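Local atomic coordinates of poly A polymerase (Aquifex aeolicus, PDB entry 4WBY), a protein that adds the terminal adenosine to tRNAs ending in CC, using ATP with magnesium as cofactor, and so completes their 3' CCA end. Residues L249-K254 / L342-E347; E243-K248 / L278-D283; K59-R64 / L85-A90; V67-F72 / A78-G83. One frame throughout, in Å; residues are numbered along the deposited sequence.

In the fold
This chain is the nucleotidyltransferase part of a longer protein, and the contacts fall into two pairs on opposite sides of its centre. Nearest the N terminus, contact 3 brings strand 85-91 back to helix 54-65; the shorter loop of contact 4, the 69-72/77-82 hairpin, lies wholly within it. Their centres are about 5 Å apart and both reach the head-domain sheet. Some 150 residues later, contact 2 closes helix 243-262 onto the turn after helix 271-278, and contact 1 joins the same helix to the loop after helix 336-342. Their segments alternate along the chain, so these two loops cross, and Leu-344 touches Lys-248 between them. Contacts 1 and 3 have centres about 47 Å apart.

Contact 1 (L249-K254 / L342-E347); sequences LYALRK and LMLEEE
The helical segment 249-254 and the turn of 342-347 come nearest at Ala-251 and Leu-344, whose CA atoms are 6.4 Å apart, and no hydrogen bond crosses between them. The turn is of type I, running from Leu-342 to Glu-345 and closed by Glu-345 N to Leu-342 O at 3.0 Å, which places Leu-344 at its third position. From there one methyl, CD2, meets the segment 249-254. Leu-344 CD2 lies against the peptide joining Ala-251 to Leu-252, with Leu-252 N at 3.5 Å and Ala-251 C at 3.7 Å. On the helix, two side-chain carbons flank this spot: Ala-251 CB is 3.9 Å from Leu-344 CD2, and Leu-252 CB is 4.0 Å from the same methyl. The fit is thus a branch tip laid on helix backbone, and the short side chain of Ala-251 is consistent with so close an approach. With CG anti to the carbonyl carbon (chi1 -59°), the branch of Leu-344 brings CD2 up to the helix although its CB does not point there. The other methyl, CD1, packs on the end of Lys-248, the residue just before 249-254. Leu-252 is buried, and packs in turn on Tyr-274 of helix 271-278. The contact is remote from the ATP- and magnesium-binding residues and joins helix 243-262 to the connection between helices 336-342 and 349-359. Beside Leu-344, Met-343 packs on Val-255 and Trp-258 farther along helix 243-262, while Leu-342 turns to Leu-311 and Leu-314 of helix 311-320.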
loop_
_atom_site.group_PDB
_atom_site.type_symbol
_atom_site.label_atom_id
_atom_site.label_comp_id
_atom_site.label_asym_id
_atom_site.label_seq_id
_atom_site.Cartn_x
_atom_site.Cartn_y
_atom_site.Cartn_z
ATOM N N LEU A 249 -12.521 13.032 4.141
ATOM C CA LEU A 249 -11.852 11.964 3.390
ATOM C C LEU A 249 -12.529 11.731 2.037
ATOM O O LEU A 249 -11.852 11.522 1.027
ATOM C CB LEU A 249 -11.821 10.662 4.197
ATOM C CG LEU A 249 -11.017 10.675 5.496
ATOM C CD1 LEU A 249 -11.198 9.361 6.245
ATOM C CD2 LEU A 249 -9.548 10.908 5.205
ATOM N N TYR A 250 -13.861 11.772 2.011
ATOM C CA TYR A 250 -14.574 11.618 0.748
ATOM C C TYR A 250 -14.365 12.829 -0.161
ATOM O O TYR A 250 -14.233 12.679 -1.378
ATOM C CB TYR A 250 -16.069 11.371 0.996
ATOM C CG TYR A 250 -16.340 9.922 1.342
ATOM C CD1 TYR A 250 -16.235 9.473 2.647
ATOM C CD2 TYR A 250 -16.654 8.997 0.354
ATOM C CE1 TYR A 250 -16.452 8.149 2.968
ATOM C CE2 TYR A 250 -16.875 7.668 0.664
ATOM C CZ TYR A 250 -16.772 7.253 1.973
ATOM O OH TYR A 250 -16.992 5.936 2.300
ATOM N N ALA A 251 -14.310 14.022 0.428
ATOM C CA ALA A 251 -14.011 15.224 -0.342
ATOM C C ALA A 251 -12.606 15.128 -0.928
ATOM O O ALA A 251 -12.358 15.520 -2.076
ATOM C CB ALA A 251 -14.143 16.473 0.526
ATOM N N LEU A 252 -11.689 14.589 -0.130
ATOM C CA LEU A 252 -10.311 14.444 -0.564
ATOM C C LEU A 252 -10.209 13.479 -1.743
ATOM O O LEU A 252 -9.464 13.736 -2.681
ATOM C CB LEU A 252 -9.426 13.979 0.592
ATOM C CG LEU A 252 -7.954 13.724 0.241
ATOM C CD1 LEU A 252 -7.236 15.003 -0.162
ATOM C CD2 LEU A 252 -7.210 13.024 1.388
ATOM N N ARG A 253 -10.957 12.379 -1.707
ATOM C CA ARG A 253 -10.899 11.430 -2.815
ATOM C C ARG A 253 -11.278 12.096 -4.144
ATOM O O ARG A 253 -10.654 11.841 -5.171
ATOM C CB ARG A 253 -11.794 10.218 -2.556
ATOM C CG ARG A 253 -11.786 9.222 -3.714
ATOM C CD ARG A 253 -12.374 7.884 -3.322
ATOM N NE ARG A 253 -13.813 7.993 -3.132
ATOM C CZ ARG A 253 -14.603 6.974 -2.819
ATOM N NH1 ARG A 253 -14.091 5.760 -2.657
ATOM N NH2 ARG A 253 -15.906 7.172 -2.670
ATOM N N LYS A 254 -12.282 12.968 -4.123
ATOM C CA LYS A 254 -12.652 13.686 -5.336
ATOM C C LYS A 254 -11.502 14.569 -5.818
ATOM O O LYS A 254 -11.234 14.645 -7.015
ATOM C CB LYS A 254 -13.909 14.533 -5.115
ATOM C CG LYS A 254 -15.160 13.704 -4.843
ATOM C CD LYS A 254 -16.377 14.594 -4.651
ATOM C CE LYS A 254 -17.641 13.780 -4.433
ATOM N NZ LYS A 254 -17.994 12.974 -5.634
ATOM N N LEU A 342 -5.903 22.475 0.513
ATOM C CA LEU A 342 -6.621 23.737 0.389
ATOM C C LEU A 342 -7.895 23.569 -0.433
ATOM O O LEU A 342 -8.875 24.280 -0.216
ATOM C CB LEU A 342 -5.718 24.815 -0.231
ATOM C CG LEU A 342 -4.689 25.422 0.731
ATOM C CD1 LEU A 342 -3.589 26.131 -0.036
ATOM C CD2 LEU A 342 -5.338 26.386 1.721
ATOM N N MET A 343 -7.888 22.615 -1.360
ATOM C CA MET A 343 -9.064 22.369 -2.187
ATOM C C MET A 343 -10.212 21.712 -1.427
ATOM O O MET A 343 -11.306 21.576 -1.966
ATOM C CB MET A 343 -8.690 21.518 -3.393
ATOM C CG MET A 343 -7.868 22.290 -4.404
ATOM S SD MET A 343 -7.478 21.335 -5.873
ATOM C CE MET A 343 -9.112 21.006 -6.522
ATOM N N LEU A 344 -9.966 21.313 -0.183
ATOM C CA LEU A 344 -11.035 20.824 0.689
ATOM C C LEU A 344 -11.871 21.973 1.239
ATOM O O LEU A 344 -12.942 21.752 1.802
ATOM C CB LEU A 344 -10.459 20.009 1.845
ATOM C CG LEU A 344 -9.639 18.795 1.414
ATOM C CD1 LEU A 344 -8.999 18.107 2.612
ATOM C CD2 LEU A 344 -10.520 17.819 0.643
ATOM N N GLU A 345 -11.364 23.194 1.099
ATOM C CA GLU A 345 -12.113 24.382 1.484
ATOM C C GLU A 345 -12.870 24.891 0.267
ATOM O O GLU A 345 -12.263 25.387 -0.680
ATOM C CB GLU A 345 -11.182 25.468 2.022
ATOM C CG GLU A 345 -10.149 24.967 3.017
ATOM C CD GLU A 345 -10.770 24.513 4.314
ATOM O OE1 GLU A 345 -11.814 25.080 4.699
ATOM O OE2 GLU A 345 -10.215 23.591 4.950
ATOM N N GLU A 346 -14.192 24.771 0.292
ATOM C CA GLU A 346 -15.001 25.059 -0.887
ATOM C C GLU A 346 -14.782 26.477 -1.418
ATOM O O GLU A 346 -14.788 26.703 -2.628
ATOM C CB GLU A 346 -16.485 24.836 -0.578
ATOM C CG GLU A 346 -17.410 25.009 -1.780
ATOM C CD GLU A 346 -17.152 23.994 -2.887
ATOM O OE1 GLU A 346 -16.491 22.963 -2.627
ATOM O OE2 GLU A 346 -17.618 24.230 -4.024
ATOM N N GLU A 347 -14.566 27.422 -0.510
ATOM C CA GLU A 347 -14.381 28.820 -0.886
ATOM C C GLU A 347 -13.011 29.079 -1.516
ATOM O O GLU A 347 -12.796 30.115 -2.148
ATOM C CB GLU A 347 -14.574 29.725 0.336
ATOM C CG GLU A 347 -13.524 29.554 1.433
ATOM C CD GLU A 347 -13.702 28.283 2.260
ATOM O OE1 GLU A 347 -14.663 27.523 2.009
ATOM O OE2 GLU A 347 -12.875 28.046 3.165
#

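Contact 2 (E243-K248 / L278-D283); sequences EKVLQK and LISNLD
Leu-278, at the end of helix 271-278, meets Val-245 through its backbone: Val-245 CG1 stands 4.2 Å from Leu-278 CA, while the CB of Leu-278 points away and its side chain packs on Phe-239, Trp-241 and Leu-223. Ile-279 ends the helical course of the backbone and opens a type I turn, closed by Leu-282 N to Ile-279 O at 3.1 Å. Ser-280 follows, its OG at 4.4 Å from Val-245 CG2, a loose approach; the hydroxyl is hydrogen-bonded to Ile-277 O, so its polar need is met within its own helix end. Asn-281 then passes its amide end alongside Val-245 CG2, the two side chains running past each other in opposite directions. One valine therefore serves the whole contact, and its torsion divides the work: CG1, anti to the backbone N (chi1 166°), faces the helix end, while CG2 faces the turn. Leu-282 and Asp-283 lead away, Asp-283 at the N-cap position of helix 284-293 and salt-bridged to Arg-286. No hydrogen bond links the two segments. Helix 243-262 thus rests its first turn against the bend between helices 271-278 and 284-293, where Lys-308 of helix 298-309 bonds to the carbonyls of Ser-280 and Leu-282.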
loop_
_atom_site.group_PDB
_atom_site.type_symbol
_atom_site.label_atom_id
_atom_site.label_comp_id
_atom_site.label_asym_id
_atom_site.label_seq_id
_atom_site.Cartn_x
_atom_site.Cartn_y
_atom_site.Cartn_z
ATOM N N GLU A 243 -17.721 12.673 12.182
ATOM C CA GLU A 243 -18.354 12.837 10.882
ATOM C C GLU A 243 -17.607 13.834 10.003
ATOM O O GLU A 243 -17.489 13.628 8.796
ATOM C CB GLU A 243 -19.813 13.271 11.060
ATOM C CG GLU A 243 -20.566 13.521 9.761
ATOM C CD GLU A 243 -20.819 12.253 8.960
ATOM O OE1 GLU A 243 -20.602 11.143 9.491
ATOM O OE2 GLU A 243 -21.242 12.369 7.791
ATOM N N LYS A 244 -17.094 14.900 10.613
ATOM C CA LYS A 244 -16.333 15.914 9.883
ATOM C C LYS A 244 -15.124 15.313 9.169
ATOM O O LYS A 244 -14.909 15.561 7.984
ATOM C CB LYS A 244 -15.865 17.021 10.827
ATOM C CG LYS A 244 -16.071 18.420 10.286
ATOM C CD LYS A 244 -17.530 18.830 10.400
ATOM C CE LYS A 244 -17.979 18.850 11.852
ATOM N NZ LYS A 244 -17.112 19.738 12.678
ATOM N N VAL A 245 -14.334 14.531 9.902
ATOM C CA VAL A 245 -13.157 13.884 9.335
ATOM C C VAL A 245 -13.556 12.923 8.219
ATOM O O VAL A 245 -12.939 12.895 7.153
ATOM C CB VAL A 245 -12.356 13.129 10.418
ATOM C CG1 VAL A 245 -11.336 12.191 9.783
ATOM C CG2 VAL A 245 -11.668 14.117 11.357
ATOM N N LEU A 246 -14.596 12.139 8.463
ATOM C CA LEU A 246 -15.041 11.172 7.472
ATOM C C LEU A 246 -15.444 11.867 6.172
ATOM O O LEU A 246 -15.039 11.454 5.089
ATOM C CB LEU A 246 -16.204 10.355 8.032
ATOM C CG LEU A 246 -16.723 9.206 7.173
ATOM C CD1 LEU A 246 -15.624 8.190 6.927
ATOM C CD2 LEU A 246 -17.913 8.552 7.853
ATOM N N GLN A 247 -16.224 12.938 6.285
ATOM C CA GLN A 247 -16.666 13.663 5.101
ATOM C C GLN A 247 -15.491 14.315 4.376
ATOM O O GLN A 247 -15.485 14.397 3.146
ATOM C CB GLN A 247 -17.713 14.716 5.472
ATOM C CG GLN A 247 -19.019 14.118 5.963
ATOM C CD GLN A 247 -19.580 13.081 5.007
ATOM O OE1 GLN A 247 -19.506 13.240 3.787
ATOM N NE2 GLN A 247 -20.137 12.006 5.557
ATOM N N LYS A 248 -14.491 14.761 5.134
ATOM C CA LYS A 248 -13.283 15.324 4.529
ATOM C C LYS A 248 -12.535 14.283 3.689
ATOM O O LYS A 248 -11.974 14.613 2.641
ATOM C CB LYS A 248 -12.353 15.889 5.601
ATOM C CG LYS A 248 -12.831 17.187 6.222
ATOM C CD LYS A 248 -11.775 17.764 7.139
ATOM C CE LYS A 248 -10.519 18.091 6.363
ATOM N NZ LYS A 248 -10.812 19.067 5.277
ATOM N N LEU A 278 -6.871 12.108 8.636
ATOM C CA LEU A 278 -7.211 11.220 9.751
ATOM C C LEU A 278 -6.678 11.680 11.102
ATOM O O LEU A 278 -7.361 11.571 12.115
ATOM C CB LEU A 278 -6.672 9.816 9.488
ATOM C CG LEU A 278 -7.546 8.728 8.902
ATOM C CD1 LEU A 278 -6.688 7.494 8.813
ATOM C CD2 LEU A 278 -8.775 8.487 9.762
ATOM N N ILE A 279 -5.451 12.196 11.117
ATOM C CA ILE A 279 -4.804 12.548 12.376
ATOM C C ILE A 279 -4.857 14.047 12.640
ATOM O O ILE A 279 -4.170 14.555 13.522
ATOM C CB ILE A 279 -3.335 12.067 12.410
ATOM C CG1 ILE A 279 -2.500 12.788 11.343
ATOM C CG2 ILE A 279 -3.273 10.539 12.246
ATOM C CD1 ILE A 279 -1.005 12.591 11.481
ATOM N N SER A 280 -5.697 14.745 11.885
ATOM C CA SER A 280 -5.729 16.201 11.925
ATOM C C SER A 280 -6.293 16.762 13.228
ATOM O O SER A 280 -6.168 17.953 13.472
ATOM C CB SER A 280 -6.524 16.741 10.736
ATOM O OG SER A 280 -7.890 16.369 10.813
ATOM N N ASN A 281 -6.894 15.930 14.072
ATOM C CA ASN A 281 -7.392 16.439 15.350
ATOM C C ASN A 281 -6.501 16.071 16.534
ATOM O O ASN A 281 -6.759 16.483 17.664
ATOM C CB ASN A 281 -8.818 15.953 15.601
ATOM C CG ASN A 281 -9.829 16.676 14.742
ATOM O OD1 ASN A 281 -9.668 17.860 14.443
ATOM N ND2 ASN A 281 -10.876 15.970 14.337
ATOM N N LEU A 282 -5.457 15.291 16.275
ATOM C CA LEU A 282 -4.438 15.024 17.283
ATOM C C LEU A 282 -3.664 16.292 17.617
ATOM O O LEU A 282 -3.516 17.172 16.769
ATOM C CB LEU A 282 -3.446 13.967 16.799
ATOM C CG LEU A 282 -3.869 12.523 16.559
ATOM C CD1 LEU A 282 -2.636 11.726 16.179
ATOM C CD2 LEU A 282 -4.536 11.935 17.788
ATOM N N ASP A 283 -3.148 16.360 18.840
ATOM C CA ASP A 283 -2.183 17.389 19.214
ATOM C C ASP A 283 -0.968 17.264 18.307
ATOM O O ASP A 283 -0.628 16.164 17.868
ATOM C CB ASP A 283 -1.764 17.253 20.675
ATOM C CG ASP A 283 -2.903 17.527 21.637
ATOM O OD1 ASP A 283 -3.690 18.463 21.378
ATOM O OD2 ASP A 283 -3.015 16.806 22.649
#

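Contact 3 (K59-R64 / L85-A90); sequences KELARR and LKLEFA
The ring of Phe-89 is met obliquely by Leu-61: Leu-61 CD2 sits 3.7 Å from Phe-89 CZ and 4.0 Å from Phe-89 CE1, and the two side chains cross at about a right angle. Phe-48 of the neighbouring strand 45-51 stacks with the same ring. The other flat groups belong to the helix, in a salt-bridge network. Glu-60 meets the edge of the Arg-63 guanidinium in plane, gripped side-on by two bonds, Arg-63 NE to Glu-60 OE1 at 3.1 Å and Arg-63 NH2 to Glu-60 OE2 at 2.7 Å. From its anti side, Glu-60 OE2 also takes Arg-64 NE at 2.7 Å, and Arg-64 goes on to a salt bridge with Glu-22. This is helix-on-sheet packing in the polymerase head domain: helix 54-65 packs on a mixed sheet in which strand 85-91 is flanked by 77-82 and by 45-51, the strand bearing Asp-45 and Asp-47, inferred magnesium ligands. With CG anti to the backbone N (chi1 -178°), Leu-61 carries CD2 to the sheet. That methyl of Leu-61 also reaches Leu-87 CD1 at 3.9 Å, so it sits where two side chains on the same side of the strand converge. All three residues are buried.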
loop_
_atom_site.group_PDB
_atom_site.type_symbol
_atom_site.label_atom_id
_atom_site.label_comp_id
_atom_site.label_asym_id
_atom_site.label_seq_id
_atom_site.Cartn_x
_atom_site.Cartn_y
_atom_site.Cartn_z
ATOM N N LYS A 59 20.451 -21.068 -6.180
ATOM C CA LYS A 59 21.828 -20.841 -6.603
ATOM C C LYS A 59 22.103 -21.514 -7.950
ATOM O O LYS A 59 22.836 -20.980 -8.782
ATOM C CB LYS A 59 22.811 -21.337 -5.533
ATOM C CG LYS A 59 22.885 -20.419 -4.315
ATOM C CD LYS A 59 23.671 -21.038 -3.171
ATOM C CE LYS A 59 25.112 -21.302 -3.534
ATOM N NZ LYS A 59 25.852 -21.817 -2.343
ATOM N N GLU A 60 21.506 -22.681 -8.172
ATOM C CA GLU A 60 21.708 -23.375 -9.440
ATOM C C GLU A 60 20.985 -22.668 -10.586
ATOM O O GLU A 60 21.533 -22.524 -11.678
ATOM C CB GLU A 60 21.256 -24.830 -9.332
ATOM C CG GLU A 60 21.314 -25.607 -10.649
ATOM C CD GLU A 60 22.726 -25.735 -11.219
ATOM O OE1 GLU A 60 23.709 -25.545 -10.471
ATOM O OE2 GLU A 60 22.852 -26.031 -12.426
ATOM N N LEU A 61 19.748 -22.238 -10.347
ATOM C CA LEU A 61 19.037 -21.455 -11.345
ATOM C C LEU A 61 19.826 -20.187 -11.693
ATOM O O LEU A 61 19.970 -19.826 -12.869
ATOM C CB LEU A 61 17.630 -21.094 -10.847
ATOM C CG LEU A 61 16.753 -20.303 -11.824
ATOM C CD1 LEU A 61 16.375 -21.153 -13.045
ATOM C CD2 LEU A 61 15.499 -19.743 -11.132
ATOM N N ALA A 62 20.351 -19.526 -10.670
ATOM C CA ALA A 62 21.116 -18.298 -10.875
ATOM C C ALA A 62 22.383 -18.548 -11.691
ATOM O O ALA A 62 22.729 -17.752 -12.562
ATOM C CB ALA A 62 21.467 -17.675 -9.545
ATOM N N ARG A 63 23.074 -19.645 -11.395
ATOM C CA ARG A 63 24.277 -20.015 -12.131
ATOM C C ARG A 63 23.967 -20.205 -13.620
ATOM O O ARG A 63 24.690 -19.713 -14.501
ATOM C CB ARG A 63 24.878 -21.297 -11.548
ATOM C CG ARG A 63 26.170 -21.726 -12.215
ATOM C CD ARG A 63 26.591 -23.136 -11.795
ATOM N NE ARG A 63 25.714 -24.160 -12.357
ATOM C CZ ARG A 63 25.814 -24.625 -13.597
ATOM N NH1 ARG A 63 26.758 -24.161 -14.400
ATOM N NH2 ARG A 63 24.975 -25.556 -14.033
ATOM N N ARG A 64 22.877 -20.909 -13.901
ATOM C CA ARG A 64 22.519 -21.169 -15.287
ATOM C C ARG A 64 22.166 -19.894 -16.039
ATOM O O ARG A 64 22.415 -19.795 -17.244
ATOM C CB ARG A 64 21.365 -22.160 -15.356
ATOM C CG ARG A 64 21.746 -23.509 -14.804
ATOM C CD ARG A 64 20.633 -24.519 -14.965
ATOM N NE ARG A 64 20.962 -25.754 -14.265
ATOM C CZ ARG A 64 20.281 -26.889 -14.378
ATOM N NH1 ARG A 64 19.230 -26.962 -15.180
ATOM N NH2 ARG A 64 20.660 -27.955 -13.693
ATOM N N LEU A 85 11.805 -10.453 -14.148
ATOM C CA LEU A 85 11.240 -11.293 -13.086
ATOM C C LEU A 85 12.029 -11.244 -11.784
ATOM O O LEU A 85 13.207 -11.597 -11.754
ATOM C CB LEU A 85 11.169 -12.746 -13.541
ATOM C CG LEU A 85 10.148 -13.082 -14.613
ATOM C CD1 LEU A 85 10.393 -14.510 -15.083
ATOM C CD2 LEU A 85 8.741 -12.929 -14.058
ATOM N N LYS A 86 11.372 -10.845 -10.705
ATOM C CA LYS A 86 11.977 -10.915 -9.380
ATOM C C LYS A 86 11.514 -12.196 -8.715
ATOM O O LYS A 86 10.308 -12.404 -8.534
ATOM C CB LYS A 86 11.605 -9.697 -8.531
ATOM C CG LYS A 86 12.191 -8.408 -9.080
ATOM C CD LYS A 86 11.800 -7.209 -8.228
ATOM C CE LYS A 86 12.367 -7.326 -6.822
ATOM N NZ LYS A 86 12.102 -6.110 -6.003
ATOM N N LEU A 87 12.469 -13.051 -8.366
ATOM C CA LEU A 87 12.173 -14.372 -7.840
ATOM C C LEU A 87 12.585 -14.526 -6.380
ATOM O O LEU A 87 13.668 -14.100 -5.969
ATOM C CB LEU A 87 12.876 -15.442 -8.681
ATOM C CG LEU A 87 12.665 -15.356 -10.192
ATOM C CD1 LEU A 87 13.558 -16.373 -10.885
ATOM C CD2 LEU A 87 11.198 -15.556 -10.573
ATOM N N GLU A 88 11.715 -15.155 -5.602
ATOM C CA GLU A 88 12.047 -15.557 -4.246
ATOM C C GLU A 88 11.863 -17.060 -4.124
ATOM O O GLU A 88 10.869 -17.602 -4.607
ATOM C CB GLU A 88 11.171 -14.843 -3.220
ATOM C CG GLU A 88 11.344 -15.403 -1.822
ATOM C CD GLU A 88 10.328 -14.861 -0.846
ATOM O OE1 GLU A 88 10.386 -13.649 -0.555
ATOM O OE2 GLU A 88 9.472 -15.645 -0.371
ATOM N N PHE A 89 12.821 -17.721 -3.478
ATOM C CA PHE A 89 12.746 -19.144 -3.188
ATOM C C PHE A 89 12.833 -19.346 -1.687
ATOM O O PHE A 89 13.781 -18.887 -1.056
ATOM C CB PHE A 89 13.870 -19.906 -3.895
ATOM C CG PHE A 89 13.726 -19.927 -5.377
ATOM C CD1 PHE A 89 14.192 -18.874 -6.147
ATOM C CD2 PHE A 89 13.091 -20.984 -6.005
ATOM C CE1 PHE A 89 14.037 -18.889 -7.515
ATOM C CE2 PHE A 89 12.927 -20.998 -7.372
ATOM C CZ PHE A 89 13.406 -19.956 -8.127
ATOM N N ALA A 90 11.847 -20.025 -1.118
ATOM C CA ALA A 90 11.802 -20.246 0.320
ATOM C C ALA A 90 11.645 -21.721 0.620
ATOM O O ALA A 90 10.933 -22.432 -0.071
ATOM C CB ALA A 90 10.662 -19.451 0.965
#

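Contact 4 (V67-F72 / A78-G83); sequences VNVHPF and AHLKIG
His-70 and His-79 form an antiparallel hydrogen-bonded pair: His-70 N to His-79 O spans 2.8 Å and is nearly straight at 172°, while His-79 N to His-70 O is 3.0 Å long. Ala-78 CA adds a CH...O contact to His-70 O at 3.2 Å. Toward Val-67 the strands part, and a water bridges the opening, donating to Asn-68 O and accepting from Lys-81 N. Val-67 CG1 lies 3.4 Å from Lys-81 O, and Val-67 CG2 lies 3.8 Å from Leu-80 CD1. One face of the hairpin, with Val-69, Ala-78 and Leu-80, includes residues touching helix 54-65; the other carries the histidines. There the side chains of His-79 and Phe-72 cross at about a right angle, the ring planes at 82°, with Phe-72 CE2 3.5 Å from His-79 ND1. NE2 of His-79 is hydrogen-bonded to Glu-88 on strand 85-91. A leucine in place of His-79 would probably leave Glu-88 OE1 without this partner while the backbone pairing survived. Across 67-72 and 78-83 the polar links are two direct backbone bonds at His-70 and, at Asn-68, a water bridge, so pairing gives way there to solvent-mediated bridging, with apolar contacts beside it.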
loop_
_atom_site.group_PDB
_atom_site.type_symbol
_atom_site.label_atom_id
_atom_site.label_comp_id
_atom_site.label_asym_id
_atom_site.label_seq_id
_atom_site.Cartn_x
_atom_site.Cartn_y
_atom_site.Cartn_z
ATOM N N VAL A 67 23.178 -14.823 -13.185
ATOM C CA VAL A 67 22.761 -13.689 -12.353
ATOM C C VAL A 67 23.219 -13.824 -10.907
ATOM O O VAL A 67 23.459 -14.930 -10.417
ATOM C CB VAL A 67 21.218 -13.489 -12.365
ATOM C CG1 VAL A 67 20.735 -13.184 -13.781
ATOM C CG2 VAL A 67 20.483 -14.696 -11.754
ATOM N N ASN A 68 23.316 -12.685 -10.225
ATOM C CA ASN A 68 23.613 -12.665 -8.800
ATOM C C ASN A 68 22.457 -13.293 -8.031
ATOM O O ASN A 68 21.299 -13.255 -8.474
ATOM C CB ASN A 68 23.868 -11.228 -8.320
ATOM C CG ASN A 68 24.561 -11.166 -6.954
ATOM O OD1 ASN A 68 25.247 -12.099 -6.546
ATOM N ND2 ASN A 68 24.373 -10.052 -6.242
ATOM N N VAL A 69 22.775 -13.891 -6.891
ATOM C CA VAL A 69 21.751 -14.418 -6.005
ATOM C C VAL A 69 22.070 -13.973 -4.575
ATOM O O VAL A 69 23.242 -13.837 -4.195
ATOM C CB VAL A 69 21.637 -15.964 -6.127
ATOM C CG1 VAL A 69 22.995 -16.628 -5.964
ATOM C CG2 VAL A 69 20.617 -16.522 -5.140
ATOM N N HIS A 70 21.017 -13.679 -3.819
ATOM C CA HIS A 70 21.120 -13.254 -2.430
ATOM C C HIS A 70 20.578 -14.314 -1.499
ATOM O O HIS A 70 19.365 -14.425 -1.351
ATOM C CB HIS A 70 20.312 -11.975 -2.184
ATOM C CG HIS A 70 20.967 -10.716 -2.655
ATOM N ND1 HIS A 70 20.321 -9.498 -2.620
ATOM C CD2 HIS A 70 22.205 -10.471 -3.144
ATOM C CE1 HIS A 70 21.131 -8.560 -3.079
ATOM N NE2 HIS A 70 22.279 -9.125 -3.407
ATOM N N PRO A 71 21.466 -15.087 -0.859
ATOM C CA PRO A 71 21.024 -16.128 0.073
ATOM C C PRO A 71 20.836 -15.616 1.492
ATOM O O PRO A 71 21.540 -14.704 1.940
ATOM C CB PRO A 71 22.167 -17.143 0.022
ATOM C CG PRO A 71 23.375 -16.296 -0.220
ATOM C CD PRO A 71 22.919 -15.140 -1.095
ATOM N N PHE A 72 19.890 -16.224 2.194
ATOM C CA PHE A 72 19.633 -15.920 3.589
ATOM C C PHE A 72 19.476 -17.225 4.361
ATOM O O PHE A 72 18.359 -17.688 4.578
ATOM C CB PHE A 72 18.388 -15.044 3.716
ATOM C CG PHE A 72 18.517 -13.719 3.023
ATOM C CD1 PHE A 72 19.067 -12.630 3.684
ATOM C CD2 PHE A 72 18.116 -13.565 1.707
ATOM C CE1 PHE A 72 19.198 -11.408 3.047
ATOM C CE2 PHE A 72 18.244 -12.343 1.067
ATOM C CZ PHE A 72 18.786 -11.266 1.739
ATOM N N ALA A 78 16.218 -17.399 -0.643
ATOM C CA ALA A 78 17.130 -16.722 -1.561
ATOM C C ALA A 78 16.348 -15.896 -2.572
ATOM O O ALA A 78 15.230 -16.244 -2.936
ATOM C CB ALA A 78 18.027 -17.729 -2.278
ATOM N N HIS A 79 16.950 -14.807 -3.026
ATOM C CA HIS A 79 16.327 -13.918 -3.995
ATOM C C HIS A 79 17.250 -13.706 -5.179
ATOM O O HIS A 79 18.474 -13.643 -5.020
ATOM C CB HIS A 79 15.978 -12.566 -3.354
ATOM C CG HIS A 79 15.057 -12.671 -2.179
ATOM N ND1 HIS A 79 15.481 -13.084 -0.934
ATOM C CD2 HIS A 79 13.732 -12.419 -2.060
ATOM C CE1 HIS A 79 14.459 -13.075 -0.098
ATOM N NE2 HIS A 79 13.384 -12.677 -0.756
ATOM N N LEU A 80 16.662 -13.629 -6.370
ATOM C CA LEU A 80 17.409 -13.286 -7.577
ATOM C C LEU A 80 16.460 -12.670 -8.590
ATOM O O LEU A 80 15.239 -12.750 -8.447
ATOM C CB LEU A 80 18.117 -14.509 -8.171
ATOM C CG LEU A 80 17.203 -15.667 -8.563
ATOM C CD1 LEU A 80 17.700 -16.380 -9.809
ATOM C CD2 LEU A 80 17.103 -16.654 -7.412
ATOM N N LYS A 81 17.029 -12.023 -9.595
ATOM C CA LYS A 81 16.251 -11.394 -10.644
ATOM C C LYS A 81 16.732 -11.931 -11.983
ATOM O O LYS A 81 17.934 -12.005 -12.227
ATOM C CB LYS A 81 16.391 -9.870 -10.583
ATOM C CG LYS A 81 15.454 -9.119 -11.525
ATOM C CD LYS A 81 15.517 -7.609 -11.315
ATOM C CE LYS A 81 14.523 -6.884 -12.216
ATOM N NZ LYS A 81 14.507 -5.409 -11.983
ATOM N N ILE A 82 15.798 -12.324 -12.838
ATOM C CA ILE A 82 16.127 -12.754 -14.186
ATOM C C ILE A 82 15.290 -11.916 -15.147
ATOM O O ILE A 82 14.065 -12.025 -15.172
ATOM C CB ILE A 82 15.857 -14.261 -14.401
ATOM C CG1 ILE A 82 16.740 -15.102 -13.477
ATOM C CG2 ILE A 82 16.141 -14.641 -15.849
ATOM C CD1 ILE A 82 16.426 -16.592 -13.512
ATOM N N GLY A 83 15.952 -11.065 -15.923
ATOM C CA GLY A 83 15.241 -10.108 -16.753
ATOM C C GLY A 83 14.326 -9.275 -15.868
ATOM O O GLY A 83 14.762 -8.730 -14.859
HETATM O O HOH W 1 19.814 -11.268 -9.391
#